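Local coordinates for protein succinylglutamate desuccinylase/aspartoacylase (Shewanella frigidimarina, PDB 3LWU) that binds a zinc ion and probably acts as a hydrolase on ester or related acyl bonds, at residues A[21-26]-A[42-47]; A[336-341]-A[353-358]; A[222-227]-A[234-239]; A[281-286]-A[295-300]; A[308-313]-A[380-385]. All coordinates share one frame; numbering follows the deposited sequence.

Contact 1. Residues A[21-26]-A[42-47]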
# COMPACT_ATOMS: atom_id res chain seq x y z
N THR A 21 3.86 -11.67 39.06
CA THR A 21 2.77 -10.70 38.78
C THR A 21 1.41 -11.05 39.40
O THR A 21 1.01 -12.21 39.45
CB THR A 21 2.51 -10.49 37.29
OG1 THR A 21 1.45 -9.52 37.13
CG2 THR A 21 2.06 -11.79 36.63
N LYS A 22 0.70 -10.02 39.85
CA LYS A 22 -0.69 -10.15 40.36
C LYS A 22 -1.69 -10.33 39.23
O LYS A 22 -2.79 -10.80 39.46
CB LYS A 22 -1.13 -8.90 41.15
CG LYS A 22 -0.36 -8.65 42.40
CD LYS A 22 -1.01 -7.64 43.34
CE LYS A 22 -1.03 -6.23 42.79
NZ LYS A 22 -0.91 -5.23 43.89
N ALA A 23 -1.31 -9.95 38.02
CA ALA A 23 -2.21 -9.99 36.86
C ALA A 23 -2.59 -11.42 36.45
O ALA A 23 -1.73 -12.29 36.40
CB ALA A 23 -1.57 -9.27 35.67
N ILE A 24 -3.88 -11.65 36.20
CA ILE A 24 -4.33 -12.85 35.51
C ILE A 24 -4.36 -12.53 34.00
O ILE A 24 -4.99 -11.54 33.60
CB ILE A 24 -5.75 -13.26 35.94
CG1 ILE A 24 -5.87 -13.45 37.49
CG2 ILE A 24 -6.19 -14.50 35.17
CD1 ILE A 24 -4.62 -13.99 38.18
N GLN A 25 -3.67 -13.34 33.20
CA GLN A 25 -3.55 -13.15 31.73
C GLN A 25 -4.54 -14.03 30.97
O GLN A 25 -4.61 -15.20 31.23
CB GLN A 25 -2.14 -13.47 31.25
CG GLN A 25 -1.95 -13.25 29.73
CD GLN A 25 -0.49 -13.16 29.31
OE1 GLN A 25 0.41 -13.26 30.13
NE2 GLN A 25 -0.25 -12.91 28.02
N SER A 26 -5.32 -13.46 30.05
CA SER A 26 -6.15 -14.26 29.16
C SER A 26 -6.04 -13.69 27.76
O SER A 26 -5.17 -12.85 27.50
CB SER A 26 -7.61 -14.28 29.64
OG SER A 26 -8.08 -12.96 29.80
N PRO A 42 -4.32 -9.79 23.90
CA PRO A 42 -4.00 -10.24 25.24
C PRO A 42 -4.69 -9.33 26.27
O PRO A 42 -4.73 -8.13 26.09
CB PRO A 42 -2.48 -10.09 25.31
CG PRO A 42 -2.14 -9.02 24.33
CD PRO A 42 -3.20 -9.07 23.27
N ILE A 43 -5.25 -9.94 27.31
CA ILE A 43 -5.98 -9.26 28.36
C ILE A 43 -5.30 -9.60 29.70
O ILE A 43 -4.99 -10.77 29.99
CB ILE A 43 -7.49 -9.69 28.36
CG1 ILE A 43 -8.15 -9.41 26.97
CG2 ILE A 43 -8.28 -9.01 29.47
CD1 ILE A 43 -8.26 -7.95 26.59
N TYR A 44 -5.05 -8.55 30.49
CA TYR A 44 -4.46 -8.64 31.80
C TYR A 44 -5.47 -8.03 32.75
O TYR A 44 -6.01 -6.95 32.50
CB TYR A 44 -3.15 -7.82 31.87
CG TYR A 44 -2.07 -8.35 30.96
CD1 TYR A 44 -1.32 -9.45 31.32
CD2 TYR A 44 -1.84 -7.78 29.72
CE1 TYR A 44 -0.30 -9.95 30.47
CE2 TYR A 44 -0.84 -8.30 28.85
CZ TYR A 44 -0.08 -9.38 29.25
OH TYR A 44 0.93 -9.87 28.45
N SER A 45 -5.70 -8.72 33.85
CA SER A 45 -6.66 -8.27 34.82
C SER A 45 -6.06 -8.22 36.23
O SER A 45 -5.53 -9.22 36.70
CB SER A 45 -7.89 -9.20 34.78
OG SER A 45 -8.75 -8.88 35.85
N PHE A 46 -6.09 -7.04 36.86
CA PHE A 46 -5.75 -6.93 38.27
C PHE A 46 -7.06 -6.89 39.04
O PHE A 46 -7.81 -5.93 38.96
CB PHE A 46 -4.94 -5.65 38.56
CG PHE A 46 -3.49 -5.68 38.06
CD1 PHE A 46 -3.18 -5.43 36.76
CD2 PHE A 46 -2.45 -5.95 38.92
CE1 PHE A 46 -1.87 -5.49 36.32
CE2 PHE A 46 -1.16 -5.98 38.51
CZ PHE A 46 -0.86 -5.76 37.21
N MSE A 47 -7.35 -7.95 39.77
CA MSE A 47 -8.62 -8.07 40.50
C MSE A 47 -8.67 -7.07 41.60
O MSE A 47 -7.73 -6.97 42.34
CB MSE A 47 -8.69 -9.37 41.26
CG MSE A 47 -9.32 -10.49 40.54
SE MSE A 47 -9.39 -11.89 41.94
CE MSE A 47 -8.73 -13.21 40.61
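Two strands of an N-terminal antiparallel beta hairpin, 24-32 and 38-46, meet here, with Ile24 opposite Ser45 and Ser26 opposite Ile43 as hydrogen-bonded pairs. Ile24 N donates to Ser45 O at 3.0 Å and Ser45 N returns a bond to Ile24 O at 2.9 Å. At the next such pair Ser26 N reaches Ile43 O at 2.7 Å, and Ile43 N gives the return bond to Ser26 O at 2.9 Å. Gln25 and Tyr44, the non-hydrogen-bonded pair between them, send their side chains off the same face, side by side and pointing the same way. With CG anti to its backbone N (chi1 -179°) and the chain extended beyond, Gln25 runs along the ring, and its CD lies 3.4 Å from Tyr44 CE1, amide and ring planes 49° apart. The polar ends look elsewhere: Tyr44 OH bonds to Ile343 O and Tyr346 N of the second subunit, and Gln25 NE2 to Asp344 O of that subunit. Ala23 sets its methyl over one face of the Phe46 ring, a CH-pi contact with CB 4.1 Å from the centroid, while Lys22 crosses Phe46 at about a right angle, its CB 3.9 Å from Phe46 CD2. At the N-terminal end of the segment, Ala23 N donates to Thr21 OG1 at 2.9 Å, closing an ST turn; the same hydroxyl also bonds to Glu81. Tyr44 and Phe46 rest on Met77 of helix 68-80, and strand 38-46 pairs onward with 89-92. The arrangement is that of an antiparallel hairpin at a subunit interface, one face on a helix.

Contact 2. Residues A[336-341]-A[353-358]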
# COMPACT_ATOMS: atom_id res chain seq x y z
N PRO A 336 5.89 31.93 11.77
CA PRO A 336 5.73 30.90 10.75
C PRO A 336 5.30 29.53 11.31
O PRO A 336 5.79 29.06 12.33
CB PRO A 336 7.13 30.83 10.09
CG PRO A 336 8.08 31.20 11.16
CD PRO A 336 7.30 32.30 11.96
N LEU A 337 4.32 28.95 10.65
CA LEU A 337 3.88 27.61 10.94
C LEU A 337 4.72 26.61 10.13
O LEU A 337 5.30 25.70 10.69
CB LEU A 337 2.41 27.46 10.56
CG LEU A 337 1.75 26.14 10.92
CD1 LEU A 337 1.38 26.12 12.44
CD2 LEU A 337 0.50 25.95 10.02
N VAL A 338 4.74 26.79 8.81
CA VAL A 338 5.61 26.00 7.91
C VAL A 338 6.30 26.90 6.89
O VAL A 338 5.86 28.03 6.64
CB VAL A 338 4.84 24.93 7.12
CG1 VAL A 338 4.13 23.99 8.05
CG2 VAL A 338 3.90 25.55 6.12
N ASN A 339 7.40 26.41 6.33
CA ASN A 339 7.92 26.92 5.07
C ASN A 339 7.66 25.87 3.99
O ASN A 339 7.84 24.69 4.21
CB ASN A 339 9.40 27.24 5.20
CG ASN A 339 9.68 28.25 6.31
OD1 ASN A 339 9.00 29.25 6.41
ND2 ASN A 339 10.68 28.00 7.14
N ILE A 340 7.21 26.31 2.83
CA ILE A 340 7.04 25.42 1.69
C ILE A 340 8.16 25.67 0.69
O ILE A 340 8.36 26.80 0.25
CB ILE A 340 5.70 25.68 1.00
CG1 ILE A 340 4.55 25.63 2.02
CG2 ILE A 340 5.48 24.67 -0.12
CD1 ILE A 340 3.15 25.81 1.38
N LEU A 341 8.87 24.61 0.36
CA LEU A 341 9.91 24.63 -0.65
C LEU A 341 9.31 24.08 -1.95
O LEU A 341 8.74 22.98 -1.96
CB LEU A 341 11.09 23.77 -0.21
CG LEU A 341 12.23 23.51 -1.23
CD1 LEU A 341 12.90 24.81 -1.57
CD2 LEU A 341 13.27 22.46 -0.71
N GLN A 353 8.38 29.80 0.62
CA GLN A 353 7.29 30.63 1.12
C GLN A 353 7.04 30.26 2.57
O GLN A 353 6.82 29.07 2.89
CB GLN A 353 6.02 30.42 0.24
CG GLN A 353 4.79 31.21 0.71
CD GLN A 353 3.47 30.93 -0.11
OE1 GLN A 353 3.24 29.84 -0.64
NE2 GLN A 353 2.62 31.94 -0.18
N ALA A 354 7.09 31.27 3.44
CA ALA A 354 6.71 31.15 4.86
C ALA A 354 5.21 31.21 4.94
O ALA A 354 4.62 32.06 4.31
CB ALA A 354 7.32 32.33 5.70
N ILE A 355 4.58 30.30 5.67
CA ILE A 355 3.14 30.32 5.85
C ILE A 355 2.86 30.56 7.33
O ILE A 355 3.39 29.81 8.16
CB ILE A 355 2.45 28.97 5.46
CG1 ILE A 355 2.69 28.60 4.00
CG2 ILE A 355 0.92 29.05 5.72
CD1 ILE A 355 2.11 29.60 3.03
N SER A 356 2.06 31.58 7.67
CA SER A 356 1.65 31.81 9.06
C SER A 356 0.13 31.82 9.19
O SER A 356 -0.57 31.74 8.20
CB SER A 356 2.21 33.13 9.57
OG SER A 356 1.75 34.20 8.78
N LEU A 357 -0.37 31.90 10.43
CA LEU A 357 -1.82 31.91 10.70
C LEU A 357 -2.24 33.28 11.17
O LEU A 357 -1.44 34.00 11.76
CB LEU A 357 -2.18 30.88 11.77
CG LEU A 357 -1.88 29.45 11.35
CD1 LEU A 357 -2.31 28.43 12.40
CD2 LEU A 357 -2.53 29.13 9.98
N PRO A 358 -3.51 33.65 10.93
CA PRO A 358 -3.99 35.00 11.33
C PRO A 358 -4.38 35.17 12.82
O PRO A 358 -4.62 36.30 13.24
CB PRO A 358 -5.21 35.23 10.42
CG PRO A 358 -5.73 33.78 10.14
CD PRO A 358 -4.45 32.94 10.04
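Ile355 O is gripped by two successive backbone N-H groups, Leu337 N at 2.8 Å and, weakly, Val338 N at 3.4 Å. Leu337 and Val338 thus both stand opposite Ile355, which makes this a classic beta bulge. The stronger bond of the bulge lies in the carbonyl plane, and the chain turns a corner at Leu337. Beyond the bulge the pairing is regular: Ile355 N meets Val338 O at 2.8 Å, and Ile340 pairs with Gln353 through Ile340 N to Gln353 O, also 2.8 Å, and the return bond from Gln353 N to Ile340 O. On the face carrying Val338, Ile340 and Ile355 the aliphatic branches pack together. Val338 CG2 sits between its backbone N and carbonyl carbon, a placement that leaves it alongside Ile355, 3.8 Å from Ile355 CB. The Ile340 chain, extended at chi2 (-177°), crosses Ile355 obliquely and brings CD1 to 3.9 Å from Ile355 CG1. Back at the bulge, Leu337 CD1 and Leu357 CD1 make a looser contact at 4.4 Å. The two strands form a hairpin, 352-356 being an outermost strand of a four-stranded antiparallel sheet within this chain. Strand 336-341 is paired on its other side with 319-323, whose Ile321 touches Val338 and Ile340, while Leu378 and Tyr379 of strand 377-382 pack against Val338, and Phe313 of strand 310-314 packs against Leu337, Ile355 and Leu357.

Contact 3. Residues A[222-227]-A[234-239]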
# COMPACT_ATOMS: atom_id res chain seq x y z
N ILE A 222 -14.90 17.89 24.71
CA ILE A 222 -15.81 17.42 23.68
C ILE A 222 -17.28 17.40 24.17
O ILE A 222 -17.55 17.22 25.36
CB ILE A 222 -15.35 16.06 23.11
CG1 ILE A 222 -15.53 14.92 24.10
CG2 ILE A 222 -13.86 16.14 22.69
CD1 ILE A 222 -15.05 13.56 23.56
N PRO A 223 -18.24 17.63 23.26
CA PRO A 223 -19.65 17.58 23.63
C PRO A 223 -20.21 16.15 23.64
O PRO A 223 -19.47 15.17 23.44
CB PRO A 223 -20.31 18.40 22.51
CG PRO A 223 -19.48 18.05 21.29
CD PRO A 223 -18.06 17.91 21.82
N ASN A 224 -21.52 16.07 23.86
CA ASN A 224 -22.28 14.83 23.88
C ASN A 224 -22.70 14.46 22.47
O ASN A 224 -23.75 14.86 22.00
CB ASN A 224 -23.55 15.04 24.70
CG ASN A 224 -24.34 13.76 24.87
OD1 ASN A 224 -23.88 12.67 24.44
ND2 ASN A 224 -25.51 13.85 25.52
N SER A 225 -21.86 13.71 21.78
CA SER A 225 -22.03 13.53 20.37
C SER A 225 -21.36 12.24 19.96
O SER A 225 -20.20 12.03 20.32
CB SER A 225 -21.39 14.72 19.64
OG SER A 225 -21.90 14.85 18.34
N PHE A 226 -22.07 11.39 19.21
CA PHE A 226 -21.53 10.11 18.75
C PHE A 226 -20.95 10.21 17.32
O PHE A 226 -21.70 10.47 16.36
CB PHE A 226 -22.59 9.00 18.81
CG PHE A 226 -22.03 7.64 18.46
CD1 PHE A 226 -21.42 6.86 19.43
CD2 PHE A 226 -22.04 7.19 17.14
CE1 PHE A 226 -20.87 5.62 19.09
CE2 PHE A 226 -21.48 5.95 16.80
CZ PHE A 226 -20.90 5.18 17.79
N GLY A 227 -19.64 9.98 17.18
CA GLY A 227 -18.97 10.04 15.87
C GLY A 227 -18.22 8.75 15.56
O GLY A 227 -17.31 8.73 14.74
N THR A 234 -18.80 4.68 24.65
CA THR A 234 -18.77 4.37 26.06
C THR A 234 -19.58 5.36 26.90
O THR A 234 -20.37 4.92 27.72
CB THR A 234 -17.30 4.34 26.53
OG1 THR A 234 -16.71 3.14 26.07
CG2 THR A 234 -17.20 4.36 27.97
N PHE A 235 -19.38 6.67 26.69
CA PHE A 235 -20.03 7.70 27.53
C PHE A 235 -21.38 8.20 27.05
O PHE A 235 -22.20 8.59 27.87
CB PHE A 235 -19.11 8.90 27.85
CG PHE A 235 -18.70 9.81 26.65
CD1 PHE A 235 -19.59 10.77 26.11
CD2 PHE A 235 -17.38 9.82 26.17
CE1 PHE A 235 -19.20 11.65 25.07
CE2 PHE A 235 -16.95 10.69 25.11
CZ PHE A 235 -17.87 11.60 24.57
N CYS A 236 -21.62 8.21 25.74
CA CYS A 236 -22.86 8.81 25.22
C CYS A 236 -24.12 8.22 25.82
O CYS A 236 -24.98 8.96 26.27
CB CYS A 236 -22.94 8.75 23.70
SG CYS A 236 -21.94 10.05 22.89
N PRO A 237 -24.24 6.88 25.84
CA PRO A 237 -25.48 6.33 26.39
C PRO A 237 -25.68 6.74 27.82
O PRO A 237 -26.84 7.01 28.23
CB PRO A 237 -25.27 4.82 26.30
CG PRO A 237 -24.18 4.63 25.30
CD PRO A 237 -23.29 5.82 25.49
N TRP A 238 -24.59 6.79 28.60
CA TRP A 238 -24.71 7.21 29.99
C TRP A 238 -25.04 8.69 30.12
O TRP A 238 -25.83 9.06 30.98
CB TRP A 238 -23.48 6.85 30.82
CG TRP A 238 -23.27 5.37 30.95
CD1 TRP A 238 -22.45 4.61 30.20
CD2 TRP A 238 -23.87 4.50 31.89
NE1 TRP A 238 -22.50 3.31 30.59
CE2 TRP A 238 -23.38 3.22 31.64
CE3 TRP A 238 -24.78 4.68 32.93
CZ2 TRP A 238 -23.76 2.11 32.38
CZ3 TRP A 238 -25.16 3.57 33.67
CH2 TRP A 238 -24.64 2.31 33.39
N TRP A 239 -24.45 9.53 29.26
CA TRP A 239 -24.73 10.98 29.24
C TRP A 239 -26.20 11.19 28.92
O TRP A 239 -26.90 11.95 29.61
CB TRP A 239 -23.85 11.69 28.19
CG TRP A 239 -23.60 13.17 28.49
CD1 TRP A 239 -24.34 13.98 29.33
CD2 TRP A 239 -22.55 14.01 27.95
NE1 TRP A 239 -23.81 15.25 29.34
CE2 TRP A 239 -22.72 15.31 28.51
CE3 TRP A 239 -21.49 13.80 27.04
CZ2 TRP A 239 -21.85 16.39 28.21
CZ3 TRP A 239 -20.64 14.89 26.73
CH2 TRP A 239 -20.83 16.15 27.33
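Stacking dominates where Asn224 lies over the indole of Trp239. The two side chains slide past each other in opposite directions with the amide only 11° from parallel to the ring. Asn224 CB is 3.5 Å from the centroid of the six-membered ring, a CH-pi contact, and Asn224 CG follows at 3.6 Å from Trp239 CD2. A chi1 of -175° turns the Asn224 amide away from its own N and draws it across the indole toward the five-membered ring; its ND2 has a weak hydrogen bond to Glu243. At its edge, the indole has Ile222 O in plane. Apolar packing comes next: Ile222 CD1 approaches the edge of the Phe235 ring, 3.6 Å from Phe235 CZ, the two side chains crossing at a slant. Sulfur contacts make the third group, Cys236 SG lying 3.6 Å from Asn224 OD1 and 3.7 Å from Ser225 O; no hydrogen bond joins the two segments. Ile222 ends strand 218-222, its side chain about 11 Å from that of the zinc ligand His192, and 223-227 lead into helix 230-247. Strand 196-204 lies beside them, its Tyr202 touching Ile222 and its Pro204 touching Phe235 and Trp239, while Trp238 packs on helix 143-160.

Contact 4. Residues A[281-286]-A[295-300]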
# COMPACT_ATOMS: atom_id res chain seq x y z
N ILE A 281 -1.95 8.69 34.94
CA ILE A 281 -3.06 7.76 35.01
C ILE A 281 -3.30 7.29 36.45
O ILE A 281 -4.43 7.25 36.89
CB ILE A 281 -2.90 6.53 34.05
CG1 ILE A 281 -2.98 6.98 32.58
CG2 ILE A 281 -3.98 5.48 34.36
CD1 ILE A 281 -2.66 5.85 31.50
N LEU A 282 -2.23 6.93 37.16
CA LEU A 282 -2.37 6.51 38.56
C LEU A 282 -2.90 7.62 39.45
O LEU A 282 -3.62 7.35 40.41
CB LEU A 282 -1.04 6.00 39.10
CG LEU A 282 -0.72 4.56 38.67
CD1 LEU A 282 0.76 4.25 38.97
CD2 LEU A 282 -1.61 3.55 39.42
N ALA A 283 -2.53 8.85 39.15
CA ALA A 283 -3.08 9.99 39.87
C ALA A 283 -4.58 9.96 39.72
O ALA A 283 -5.30 10.07 40.70
CB ALA A 283 -2.49 11.31 39.38
N TYR A 284 -5.09 9.77 38.50
CA TYR A 284 -6.55 9.74 38.33
C TYR A 284 -7.23 8.53 39.01
O TYR A 284 -8.29 8.69 39.67
CB TYR A 284 -6.96 9.80 36.84
CG TYR A 284 -8.45 9.77 36.65
CD1 TYR A 284 -9.24 10.85 37.05
CD2 TYR A 284 -9.07 8.68 36.10
CE1 TYR A 284 -10.60 10.82 36.89
CE2 TYR A 284 -10.42 8.64 35.93
CZ TYR A 284 -11.20 9.70 36.32
OH TYR A 284 -12.57 9.64 36.17
N LEU A 285 -6.64 7.34 38.87
CA LEU A 285 -7.18 6.13 39.50
C LEU A 285 -7.16 6.28 41.01
O LEU A 285 -8.09 5.86 41.71
CB LEU A 285 -6.38 4.88 39.09
CG LEU A 285 -6.41 4.51 37.60
CD1 LEU A 285 -5.75 3.14 37.35
CD2 LEU A 285 -7.82 4.58 37.04
N SER A 286 -6.12 6.90 41.53
CA SER A 286 -6.09 7.20 42.97
C SER A 286 -7.28 8.06 43.35
O SER A 286 -8.06 7.70 44.23
CB SER A 286 -4.80 7.93 43.35
OG SER A 286 -4.77 8.20 44.74
N VAL A 295 -1.98 9.06 45.18
CA VAL A 295 -0.95 9.42 44.22
C VAL A 295 -1.32 10.79 43.69
O VAL A 295 -2.39 10.96 43.11
CB VAL A 295 -0.90 8.44 43.09
CG1 VAL A 295 0.18 8.89 42.05
CG2 VAL A 295 -0.67 7.00 43.65
N ASN A 296 -0.46 11.78 43.93
CA ASN A 296 -0.75 13.15 43.51
C ASN A 296 -0.48 13.36 42.02
O ASN A 296 0.43 12.76 41.47
CB ASN A 296 0.10 14.16 44.29
CG ASN A 296 -0.39 14.37 45.72
OD1 ASN A 296 -1.60 14.33 46.01
ND2 ASN A 296 0.54 14.64 46.61
N PRO A 297 -1.28 14.23 41.37
CA PRO A 297 -1.05 14.63 39.98
C PRO A 297 0.29 15.35 39.85
O PRO A 297 0.75 15.92 40.81
CB PRO A 297 -2.20 15.59 39.69
CG PRO A 297 -2.84 15.93 40.99
CD PRO A 297 -2.46 14.87 41.97
N ALA A 298 0.91 15.34 38.68
CA ALA A 298 2.13 16.10 38.45
C ALA A 298 1.83 17.60 38.47
O ALA A 298 0.71 18.02 38.18
CB ALA A 298 2.79 15.69 37.12
N SER A 299 2.84 18.40 38.84
CA SER A 299 2.76 19.85 38.82
C SER A 299 3.15 20.32 37.47
O SER A 299 4.29 20.13 37.09
CB SER A 299 3.73 20.46 39.82
OG SER A 299 3.19 20.35 41.11
N MSE A 300 2.23 20.92 36.74
CA MSE A 300 2.53 21.46 35.41
C MSE A 300 1.40 22.34 34.98
O MSE A 300 0.28 22.19 35.43
CB MSE A 300 2.72 20.34 34.36
CG MSE A 300 1.56 19.36 34.29
SE MSE A 300 1.77 17.90 32.96
CE MSE A 300 0.56 18.57 31.74
O HOH W 1 -4.74 12.04 42.66
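Ser286 OG accepts the backbone N-H of Val295 at 3.0 Å and 159°, the one direct hydrogen bond between 281-286 and 295-300. A chi1 of -179° swings the Ser286 hydroxyl out from the helix to meet the returning chain; it also bonds to Glu293 O, two residues earlier in that chain. Val295 packs its branched side chain against the helix surface, CB 3.9 Å from Ser286 CB and CG1 4.3 Å from Leu282 CB. Beside it Ala283 CB touches Pro297 CA at 3.7 Å, and Ala283 CA makes a CA-H...O contact with Val295 O. A water bridges the two segments, donating to Ala283 O at 2.8 Å and to Val295 O at 2.6 Å, and so links two carbonyls that could not bond to each other. Farther out, Leu282 packs on Leu76, Leu79 and Leu80 of helix 68-80, and the Tyr284 ring meets Phe259 edge-to-face. Polar groups at both ends of Val295 are thus engaged, N by a serine hydroxyl and O by water, which implies that this residue is pinned to the helix by hydrogen bonding as well as by apolar packing.

Contact 5. Residues A[308-313]-A[380-385]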
# COMPACT_ATOMS: atom_id res chain seq x y z
N LYS A 308 -14.72 22.62 18.99
CA LYS A 308 -15.01 23.52 17.87
C LYS A 308 -13.87 24.52 17.57
O LYS A 308 -13.80 25.04 16.45
CB LYS A 308 -16.33 24.30 18.10
CG LYS A 308 -16.26 25.36 19.24
CD LYS A 308 -17.63 26.11 19.47
CE LYS A 308 -17.65 26.83 20.85
NZ LYS A 308 -18.94 27.58 21.22
N ASP A 309 -13.02 24.79 18.56
CA ASP A 309 -11.88 25.69 18.38
C ASP A 309 -10.57 24.98 17.97
O ASP A 309 -9.54 25.63 17.83
CB ASP A 309 -11.65 26.50 19.66
CG ASP A 309 -12.78 27.48 19.93
OD1 ASP A 309 -13.36 27.98 18.96
OD2 ASP A 309 -13.10 27.77 21.11
N TYR A 310 -10.62 23.66 17.77
CA TYR A 310 -9.44 22.85 17.41
C TYR A 310 -9.55 22.66 15.91
O TYR A 310 -10.55 22.13 15.45
CB TYR A 310 -9.52 21.50 18.12
CG TYR A 310 -8.36 20.54 17.97
CD1 TYR A 310 -7.04 20.98 17.99
CD2 TYR A 310 -8.59 19.17 17.88
CE1 TYR A 310 -5.98 20.09 17.88
CE2 TYR A 310 -7.56 18.27 17.77
CZ TYR A 310 -6.24 18.74 17.80
OH TYR A 310 -5.22 17.85 17.69
N LYS A 311 -8.55 23.11 15.15
CA LYS A 311 -8.71 23.32 13.69
C LYS A 311 -7.65 22.62 12.90
O LYS A 311 -6.48 22.58 13.29
CB LYS A 311 -8.62 24.83 13.34
CG LYS A 311 -9.80 25.70 13.85
CD LYS A 311 -11.08 25.46 13.02
CE LYS A 311 -11.96 26.71 12.94
NZ LYS A 311 -12.75 26.86 14.20
N LYS A 312 -8.06 22.10 11.75
CA LYS A 312 -7.14 21.46 10.83
C LYS A 312 -6.67 22.46 9.78
O LYS A 312 -7.47 23.03 9.05
CB LYS A 312 -7.82 20.34 10.10
CG LYS A 312 -8.39 19.24 10.95
CD LYS A 312 -8.92 18.05 10.07
CE LYS A 312 -7.84 17.46 9.17
NZ LYS A 312 -6.81 16.74 9.95
N PHE A 313 -5.37 22.66 9.69
CA PHE A 313 -4.82 23.50 8.63
C PHE A 313 -4.33 22.62 7.47
O PHE A 313 -3.42 21.80 7.66
CB PHE A 313 -3.67 24.39 9.15
CG PHE A 313 -3.17 25.40 8.13
CD1 PHE A 313 -3.89 26.54 7.86
CD2 PHE A 313 -2.00 25.19 7.44
CE1 PHE A 313 -3.43 27.48 6.91
CE2 PHE A 313 -1.54 26.13 6.49
CZ PHE A 313 -2.26 27.25 6.22
N LYS A 380 -2.82 20.32 13.14
CA LYS A 380 -4.01 20.66 13.92
C LYS A 380 -3.57 21.59 15.04
O LYS A 380 -2.55 21.31 15.71
CB LYS A 380 -4.67 19.44 14.50
CG LYS A 380 -5.32 18.49 13.50
CD LYS A 380 -6.48 17.91 14.22
CE LYS A 380 -6.93 16.55 13.83
NZ LYS A 380 -8.04 16.32 14.84
N VAL A 381 -4.30 22.68 15.21
CA VAL A 381 -3.94 23.70 16.16
C VAL A 381 -5.16 24.06 17.04
O VAL A 381 -6.30 24.05 16.58
CB VAL A 381 -3.40 24.96 15.44
CG1 VAL A 381 -2.24 24.61 14.46
CG2 VAL A 381 -4.54 25.71 14.74
N MSE A 382 -4.90 24.36 18.30
CA MSE A 382 -5.94 24.81 19.20
C MSE A 382 -5.98 26.33 19.15
O MSE A 382 -4.92 26.99 19.12
CB MSE A 382 -5.65 24.37 20.63
CG MSE A 382 -5.66 22.91 20.88
SE MSE A 382 -5.30 22.64 22.75
CE MSE A 382 -5.82 20.80 22.92
N THR A 383 -7.18 26.87 19.16
CA THR A 383 -7.38 28.31 19.23
C THR A 383 -8.27 28.60 20.46
O THR A 383 -8.88 27.69 21.01
CB THR A 383 -8.05 28.85 17.92
OG1 THR A 383 -9.33 28.25 17.75
CG2 THR A 383 -7.21 28.51 16.69
N ASN A 384 -8.32 29.85 20.89
CA ASN A 384 -9.11 30.23 22.06
C ASN A 384 -8.77 29.32 23.26
O ASN A 384 -9.66 28.77 23.91
CB ASN A 384 -10.60 30.21 21.70
CG ASN A 384 -10.95 31.26 20.65
OD1 ASN A 384 -10.43 32.36 20.67
ND2 ASN A 384 -11.82 30.92 19.73
N VAL A 385 -7.47 29.17 23.51
CA VAL A 385 -6.96 28.31 24.56
C VAL A 385 -7.05 29.06 25.87
O VAL A 385 -6.95 30.27 25.90
CB VAL A 385 -5.49 27.89 24.25
CG1 VAL A 385 -4.91 27.02 25.34
CG2 VAL A 385 -5.42 27.16 22.93
O HOH W 2 -11.97 27.19 23.35
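The Tyr310 ring is met obliquely by Lys380 and Met382, its neighbours off the same face of the strand pair. Lys380 crosses it at about a right angle, Lys380 CD 3.7 Å from Tyr310 CZ and Lys380 NZ 3.6 Å from Tyr310 CE2, while Met382 CG comes to 3.7 Å from Tyr310 CD1. Tyr310 OH and Lys380 NZ both bond to one oxygen of an unidentified ligand, probably from the crystallisation liquor. The Asp309 carboxylate and Asn384 amide have planes 76° apart; Asn384 ND2 makes a weak hydrogen bond to Asp309 OD1, and a water donates to both Asp309 OD2 and Asn384 O. These residues belong to or flank antiparallel strands 310-314 and 377-382, the latter also pairing antiparallel with 362-366; Lys311 and Val381 form the hydrogen-bonded pair, with Lys311 N to Val381 O at 2.8 Å. Next to Tyr310, Asp309 O takes two donors, Thr383 N at 3.0 Å and Thr383 OG1 at 2.6 Å. The hydroxyl lies on a lone pair in the carbonyl plane, brought there by a chi1 of 61° that tucks OG1 between its backbone N and carbonyl carbon. Lys312 runs alongside Lys380, Lys312 CG 4.0 Å from Lys380 CD, its amino group in a salt bridge with Glu377. On the opposite face Lys311 and Val381 pack on Phe166 of the third subunit.

How the contacts relate
From the N terminus, contact 1 closes the first hairpin, and contact 3 then closes the short loop from strand 218-222 into helix 230-247. Contact 4 follows, bringing the chain after helix 271-287 back along that helix before strand 303-306. These three lie in series. Contact 5 shuts a much longer loop, 66 residues between its segments, and contact 2 is nested inside it as the hairpin of a separate four-stranded sheet. Contacts 2 and 5 touch through Phe313 and through Leu357 on Val381, joining that sheet to strands 310-314 and 377-382. Contacts 1 and 2 lie on opposite sides of the chain's centre, with centres about 49 Å apart.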